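Local coordinates for N-alpha-acetyltransferase (Sulfolobus solfataricus P2, PDB 4R3L), which transfers the acetyl group of acetyl-CoA to the free alpha-amino group at protein N termini, accepting methionine, alanine and serine with a preference for serine, at residues A[64-68]-A[107-111]; A[74-78]-A[162-166]. All coordinates share one frame; numbering follows the deposited sequence.

Interaction 1. Residues A[64-68]-A[107-111]; sequences GYIMP and LLEAS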
ATOM      1  N   GLY A  64      -6.300  -7.677  -7.410  1.00 23.02           N
ATOM      2  CA  GLY A  64      -5.887  -6.650  -6.470  1.00 17.96           C
ATOM      3  C   GLY A  64      -4.418  -6.779  -6.165  1.00 19.03           C
ATOM      4  O   GLY A  64      -3.827  -7.820  -6.446  1.00 16.67           O
ATOM      5  N   TYR A  65      -3.811  -5.727  -5.617  1.00 15.27           N
ATOM      6  CA  TYR A  65      -2.402  -5.820  -5.277  1.00 13.67           C
ATOM      7  C   TYR A  65      -2.058  -4.821  -4.204  1.00 14.42           C
ATOM      8  O   TYR A  65      -2.800  -3.857  -3.974  1.00 15.25           O
ATOM      9  CB  TYR A  65      -1.526  -5.584  -6.525  1.00 15.55           C
ATOM     10  CG  TYR A  65      -1.563  -4.148  -6.980  1.00 15.39           C
ATOM     11  CD1 TYR A  65      -0.636  -3.231  -6.513  1.00 18.00           C
ATOM     12  CD2 TYR A  65      -2.545  -3.702  -7.859  1.00 17.95           C
ATOM     13  CE1 TYR A  65      -0.676  -1.902  -6.919  1.00 18.63           C
ATOM     14  CE2 TYR A  65      -2.600  -2.374  -8.264  1.00 17.67           C
ATOM     15  CZ  TYR A  65      -1.672  -1.479  -7.780  1.00 20.00           C
ATOM     16  OH  TYR A  65      -1.707  -0.160  -8.188  1.00 23.25           O
ATOM     17  N   ILE A  66      -0.915  -5.034  -3.568  1.00 12.45           N
ATOM     18  CA  ILE A  66      -0.345  -4.033  -2.686  1.00 12.57           C
ATOM     19  C   ILE A  66       1.146  -3.942  -2.958  1.00 14.67           C
ATOM     20  O   ILE A  66       1.846  -4.949  -2.947  1.00 14.58           O
ATOM     21  CB  ILE A  66      -0.610  -4.352  -1.188  1.00 14.81           C
ATOM     22  CG1 ILE A  66      -0.027  -3.247  -0.295  1.00 12.74           C
ATOM     23  CG2 ILE A  66      -0.056  -5.735  -0.799  1.00 14.51           C
ATOM     24  CD1 ILE A  66      -0.437  -3.390   1.184  1.00 13.44           C
ATOM     25  N   MET A  67       1.615  -2.724  -3.221  1.00 14.29           N
ATOM     26  CA  MET A  67       3.023  -2.496  -3.542  1.00 11.81           C
ATOM     27  C   MET A  67       3.682  -1.693  -2.442  1.00 14.01           C
ATOM     28  O   MET A  67       3.266  -0.570  -2.172  1.00 16.38           O
ATOM     29  CB  MET A  67       3.146  -1.755  -4.888  1.00 15.39           C
ATOM     30  CG  MET A  67       4.540  -1.308  -5.203  1.00 15.90           C
ATOM     31  SD  MET A  67       4.702  -0.806  -6.956  1.00 18.96           S
ATOM     32  CE  MET A  67       3.570   0.583  -7.018  1.00 22.29           C
ATOM     33  N   PRO A  68       4.718  -2.262  -1.804  1.00 13.93           N
ATOM     34  CA  PRO A  68       5.373  -1.655  -0.654  1.00 16.12           C
ATOM     35  C   PRO A  68       6.685  -0.964  -1.011  1.00 18.10           C
ATOM     36  O   PRO A  68       7.236  -1.189  -2.096  1.00 17.94           O
ATOM     37  CB  PRO A  68       5.655  -2.870   0.233  1.00 17.00           C
ATOM     38  CG  PRO A  68       6.109  -3.889  -0.790  1.00 19.08           C
ATOM     39  CD  PRO A  68       5.228  -3.632  -2.030  1.00 16.98           C
ATOM     40  N   LEU A 107      -4.626  -8.083   2.021  1.00 14.46           N
ATOM     41  CA  LEU A 107      -3.390  -7.602   1.373  1.00 14.86           C
ATOM     42  C   LEU A 107      -2.535  -6.816   2.380  1.00 13.77           C
ATOM     43  O   LEU A 107      -1.316  -7.008   2.479  1.00 15.41           O
ATOM     44  CB  LEU A 107      -3.701  -6.726   0.145  1.00 15.29           C
ATOM     45  CG  LEU A 107      -4.179  -7.466  -1.112  1.00 17.40           C
ATOM     46  CD1 LEU A 107      -4.727  -6.494  -2.155  1.00 20.14           C
ATOM     47  CD2 LEU A 107      -3.052  -8.310  -1.709  1.00 17.65           C
ATOM     48  N   LEU A 108      -3.173  -5.909   3.113  1.00 16.38           N
ATOM     49  CA  LEU A 108      -2.455  -5.115   4.113  1.00 16.27           C
ATOM     50  C   LEU A 108      -1.880  -5.983   5.219  1.00 16.39           C
ATOM     51  O   LEU A 108      -0.766  -5.750   5.664  1.00 18.37           O
ATOM     52  CB  LEU A 108      -3.364  -4.045   4.723  1.00 17.32           C
ATOM     53  CG  LEU A 108      -3.586  -2.781   3.897  1.00 21.52           C
ATOM     54  CD1 LEU A 108      -4.912  -2.129   4.243  1.00 25.32           C
ATOM     55  CD2 LEU A 108      -2.423  -1.798   4.135  1.00 20.59           C
ATOM     56  N   GLU A 109      -2.634  -6.984   5.678  1.00 17.03           N
ATOM     57  CA  GLU A 109      -2.117  -7.828   6.743  1.00 17.02           C
ATOM     58  C   GLU A 109      -0.883  -8.579   6.289  1.00 17.20           C
ATOM     59  O   GLU A 109       0.084  -8.707   7.042  1.00 18.06           O
ATOM     60  CB  GLU A 109      -3.173  -8.824   7.230  1.00 21.40           C
ATOM     61  CG  GLU A 109      -2.762  -9.555   8.522  1.00 25.02           C
ATOM     62  CD  GLU A 109      -1.938 -10.835   8.299  1.00 27.74           C
ATOM     63  OE1 GLU A 109      -1.803 -11.304   7.148  1.00 26.67           O
ATOM     64  OE2 GLU A 109      -1.427 -11.390   9.305  1.00 33.67           O
ATOM     65  N   ALA A 110      -0.922  -9.075   5.058  1.00 17.33           N
ATOM     66  CA  ALA A 110       0.183  -9.863   4.535  1.00 16.88           C
ATOM     67  C   ALA A 110       1.421  -8.991   4.368  1.00 17.64           C
ATOM     68  O   ALA A 110       2.536  -9.391   4.734  1.00 17.57           O
ATOM     69  CB  ALA A 110      -0.199 -10.505   3.196  1.00 18.29           C
ATOM     70  N   SER A 111       1.218  -7.806   3.798  1.00 16.37           N
ATOM     71  CA  SER A 111       2.326  -6.879   3.599  1.00 14.58           C
ATOM     72  C   SER A 111       2.890  -6.454   4.949  1.00 16.59           C
ATOM     73  O   SER A 111       4.098  -6.431   5.134  1.00 16.20           O
ATOM     74  CB  SER A 111       1.888  -5.655   2.777  1.00 16.11           C
ATOM     75  OG  SER A 111       3.030  -4.932   2.308  1.00 16.91           O
TER
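Ile66 projects from strand 61-72 of the central GNAT sheet into the flank of helix 103-119, its two branches divided among Leu107, Leu108 and Ser111. With CG1 anti to the backbone N (chi1 -178°) and the chain extended beyond it, the long branch reaches the helix and sets Ile66 CD1 3.6 Å from Ser111 CB. The same methyl meets Leu108 CD2 at 3.9 Å, the two side chains lying nearly perpendicular. The short branch faces the preceding turn, where Ile66 CG2 lies 3.9 Å from Leu107 CB and 3.7 Å from Leu107 O, a carbonyl already taken by Ser111 N within the helix. The Leu107 side chain runs counter to that of Ile66 and brings Leu107 CD1 to 3.7 Å from Tyr65 N. Strand and helix segments run at 33° to each other with their axes 8.7 Å apart, and the contact is wholly buried; Phe54 of the adjoining strand and Val89 of strand 83-94 also touch Ile66. Ser111 hydrogen-bonds through its hydroxyl to the carbonyl O of Ala52, which satisfies this buried polar group, while Ser111 OG also rests 3.9 Å from Pro68 CB.

Interaction 2. Residues A[74-78]-A[162-166]; sequences FSNIK and LMARP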
ATOM      1  N   PHE A  74      13.494   8.980   9.820  1.00 22.69           N
ATOM      2  CA  PHE A  74      12.772   9.543  10.935  1.00 23.28           C
ATOM      3  C   PHE A  74      11.341   8.998  11.008  1.00 27.06           C
ATOM      4  O   PHE A  74      10.635   8.903  10.005  1.00 24.48           O
ATOM      5  CB  PHE A  74      12.777  11.068  10.849  1.00 26.28           C
ATOM      6  CG  PHE A  74      14.148  11.672  11.028  1.00 25.07           C
ATOM      7  CD1 PHE A  74      14.819  11.549  12.238  1.00 32.86           C
ATOM      8  CD2 PHE A  74      14.770  12.333   9.988  1.00 26.74           C
ATOM      9  CE1 PHE A  74      16.082  12.099  12.407  1.00 32.73           C
ATOM     10  CE2 PHE A  74      16.036  12.890  10.154  1.00 31.21           C
ATOM     11  CZ  PHE A  74      16.690  12.762  11.366  1.00 32.14           C
ATOM     12  N   SER A  75      10.945   8.615  12.215  1.00 23.59           N
ATOM     13  CA  SER A  75       9.593   8.152  12.492  1.00 25.26           C
ATOM     14  C   SER A  75       8.581   9.264  12.242  1.00 30.59           C
ATOM     15  O   SER A  75       8.861  10.431  12.506  1.00 29.45           O
ATOM     16  CB  SER A  75       9.495   7.661  13.938  1.00 31.75           C
ATOM     17  OG  SER A  75       8.146   7.429  14.301  1.00 35.42           O
ATOM     18  N   ASN A  76       7.412   8.919  11.714  1.00 31.04           N
ATOM     19  CA  ASN A  76       6.367   9.921  11.532  1.00 31.26           C
ATOM     20  C   ASN A  76       5.283   9.740  12.578  1.00 32.50           C
ATOM     21  O   ASN A  76       4.216  10.345  12.499  1.00 36.44           O
ATOM     22  CB  ASN A  76       5.780   9.860  10.121  1.00 30.68           C
ATOM     23  CG  ASN A  76       5.458   8.458   9.690  1.00 26.25           C
ATOM     24  OD1 ASN A  76       4.783   7.727  10.405  1.00 29.41           O
ATOM     25  ND2 ASN A  76       5.943   8.068   8.515  1.00 28.48           N
ATOM     26  N   ILE A  77       5.576   8.896  13.559  1.00 32.03           N
ATOM     27  CA  ILE A  77       4.708   8.716  14.709  1.00 36.60           C
ATOM     28  C   ILE A  77       5.282   9.437  15.925  1.00 45.87           C
ATOM     29  O   ILE A  77       4.561  10.116  16.653  1.00 46.62           O
ATOM     30  CB  ILE A  77       4.503   7.228  15.043  1.00 36.38           C
ATOM     31  CG1 ILE A  77       3.969   6.484  13.815  1.00 35.31           C
ATOM     32  CG2 ILE A  77       3.553   7.081  16.218  1.00 38.51           C
ATOM     33  CD1 ILE A  77       3.531   5.039  14.084  1.00 31.85           C
ATOM     34  N   LYS A  78       6.588   9.306  16.125  1.00 49.09           N
ATOM     35  CA  LYS A  78       7.239   9.871  17.305  1.00 54.72           C
ATOM     36  C   LYS A  78       7.352  11.397  17.273  1.00 60.55           C
ATOM     37  O   LYS A  78       7.651  11.996  16.236  1.00 60.84           O
ATOM     38  CB  LYS A  78       8.624   9.250  17.479  1.00 50.80           C
ATOM     39  CG  LYS A  78       8.595   7.911  18.190  1.00 53.85           C
ATOM     40  CD  LYS A  78       9.949   7.223  18.147  1.00 53.27           C
ATOM     41  CE  LYS A  78       9.926   5.929  18.939  1.00 56.52           C
ATOM     42  NZ  LYS A  78       8.784   5.059  18.548  1.00 50.66           N
ATOM     43  N   LEU A 162      -1.514  11.550   6.056  1.00 20.89           N
ATOM     44  CA  LEU A 162      -0.500  10.538   6.323  1.00 22.37           C
ATOM     45  C   LEU A 162      -1.025   9.669   7.458  1.00 25.61           C
ATOM     46  O   LEU A 162      -1.182  10.135   8.582  1.00 23.98           O
ATOM     47  CB  LEU A 162       0.853  11.150   6.697  1.00 26.56           C
ATOM     48  CG  LEU A 162       2.059  10.202   6.543  1.00 21.90           C
ATOM     49  CD1 LEU A 162       3.352  10.988   6.397  1.00 36.60           C
ATOM     50  CD2 LEU A 162       2.200   9.238   7.714  1.00 24.66           C
ATOM     51  N   MET A 163      -1.322   8.414   7.156  1.00 20.33           N
ATOM     52  CA  MET A 163      -1.861   7.526   8.167  1.00 21.02           C
ATOM     53  C   MET A 163      -0.801   6.501   8.521  1.00 22.64           C
ATOM     54  O   MET A 163      -0.081   6.018   7.643  1.00 19.33           O
ATOM     55  CB  MET A 163      -3.147   6.898   7.658  1.00 22.26           C
ATOM     56  CG  MET A 163      -4.215   7.968   7.417  1.00 25.08           C
ATOM     57  SD  MET A 163      -5.826   7.280   7.122  1.00 30.22           S
ATOM     58  CE  MET A 163      -6.183   6.573   8.732  1.00 27.69           C
ATOM     59  N   ALA A 164      -0.667   6.209   9.807  1.00 17.86           N
ATOM     60  CA  ALA A 164       0.422   5.359  10.259  1.00 14.19           C
ATOM     61  C   ALA A 164       0.019   4.521  11.451  1.00 20.55           C
ATOM     62  O   ALA A 164      -0.906   4.863  12.191  1.00 22.52           O
ATOM     63  CB  ALA A 164       1.635   6.183  10.605  1.00 22.43           C
ATOM     64  N   ARG A 165       0.727   3.425  11.641  1.00 20.91           N
ATOM     65  CA  ARG A 165       0.575   2.681  12.883  1.00 27.46           C
ATOM     66  C   ARG A 165       1.842   1.897  13.173  1.00 24.41           C
ATOM     67  O   ARG A 165       2.562   1.499  12.248  1.00 26.29           O
ATOM     68  CB  ARG A 165      -0.637   1.752  12.817  1.00 24.81           C
ATOM     69  CG  ARG A 165      -0.635   0.802  11.647  1.00 25.86           C
ATOM     70  CD  ARG A 165      -1.510  -0.419  11.945  1.00 28.37           C
ATOM     71  NE  ARG A 165      -0.826  -1.337  12.845  1.00 38.62           N
ATOM     72  CZ  ARG A 165      -1.322  -2.495  13.275  1.00 38.00           C
ATOM     73  NH1 ARG A 165      -2.529  -2.895  12.895  1.00 33.87           N
ATOM     74  NH2 ARG A 165      -0.603  -3.253  14.086  1.00 37.76           N
ATOM     75  N   PRO A 166       2.141   1.694  14.462  1.00 25.34           N
ATOM     76  CA  PRO A 166       3.265   0.833  14.840  1.00 24.66           C
ATOM     77  C   PRO A 166       3.050  -0.600  14.381  1.00 26.84           C
ATOM     78  O   PRO A 166       1.906  -1.027  14.174  1.00 27.71           O
ATOM     79  CB  PRO A 166       3.273   0.916  16.375  1.00 36.75           C
ATOM     80  CG  PRO A 166       2.512   2.165  16.700  1.00 32.74           C
ATOM     81  CD  PRO A 166       1.463   2.264  15.642  1.00 29.22           C
TER
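The loop between strands 61-72 and 83-94, which carries Ser75, a residue important for loop conformation and thermostability, lies here against the C-terminal strand through Asn76 and Ile77. Asn76 packs against Leu162, with Asn76 CG 3.9 Å from Leu162 CD2, the two side chains meeting at a slant. In Asn76 a chi1 of 47° tucks CG over its own backbone, between N and C, and brings that carbon up to the strand. An alanine here would probably open a gap beside Leu162 CD2, leaving that methyl without its neighbour from 74-78. Ile77 takes the other end of the contact, its CG1 4.0 Å from Ala164 CB. Beyond it, Ile77 CD1 comes within 3.6 Å of Pro166 N and 3.8 Å of Pro166 CD, so the methyl lies against the start of the proline ring. In the GNAT fold, strand 160-166 runs between strands 123-129 and 145-150, and Tyr125 of the former touches Asn76, Leu162 and Ala164. The loop itself is shaped by an ST turn, Ser75 OG accepting from Ile77 N, widened to an ST motif by Lys78 N, which donates to Ser75 OG at 3.0 Å. On the strand side, Arg165 NE donates to Pro166 O at 3.1 Å, the oxygen lying in the guanidinium plane, and Arg165 NH1 bonds to the carbonyl O of Leu142.

From the N terminus, the chain first passes through 64-68 on strand 61-72, then, a few residues on, through 74-78 in the loop after the strand. It returns along strand 83-94 and enters helix 103-119, where 107-111 closes interaction 1 over 38 intervening residues. Only after strand 123-129, helix 133-141 and strand 145-150 does 162-166 close interaction 2, over 83. The segments alternate, so the two closures cross rather than nest. Interaction 1 ties a helix to the sheet near the centre of the chain; interaction 2 brings a peripheral loop onto the last strand. Their centres lie about 18 Å apart, their nearest atoms about 8 Å, yet both reach the same mixed sheet.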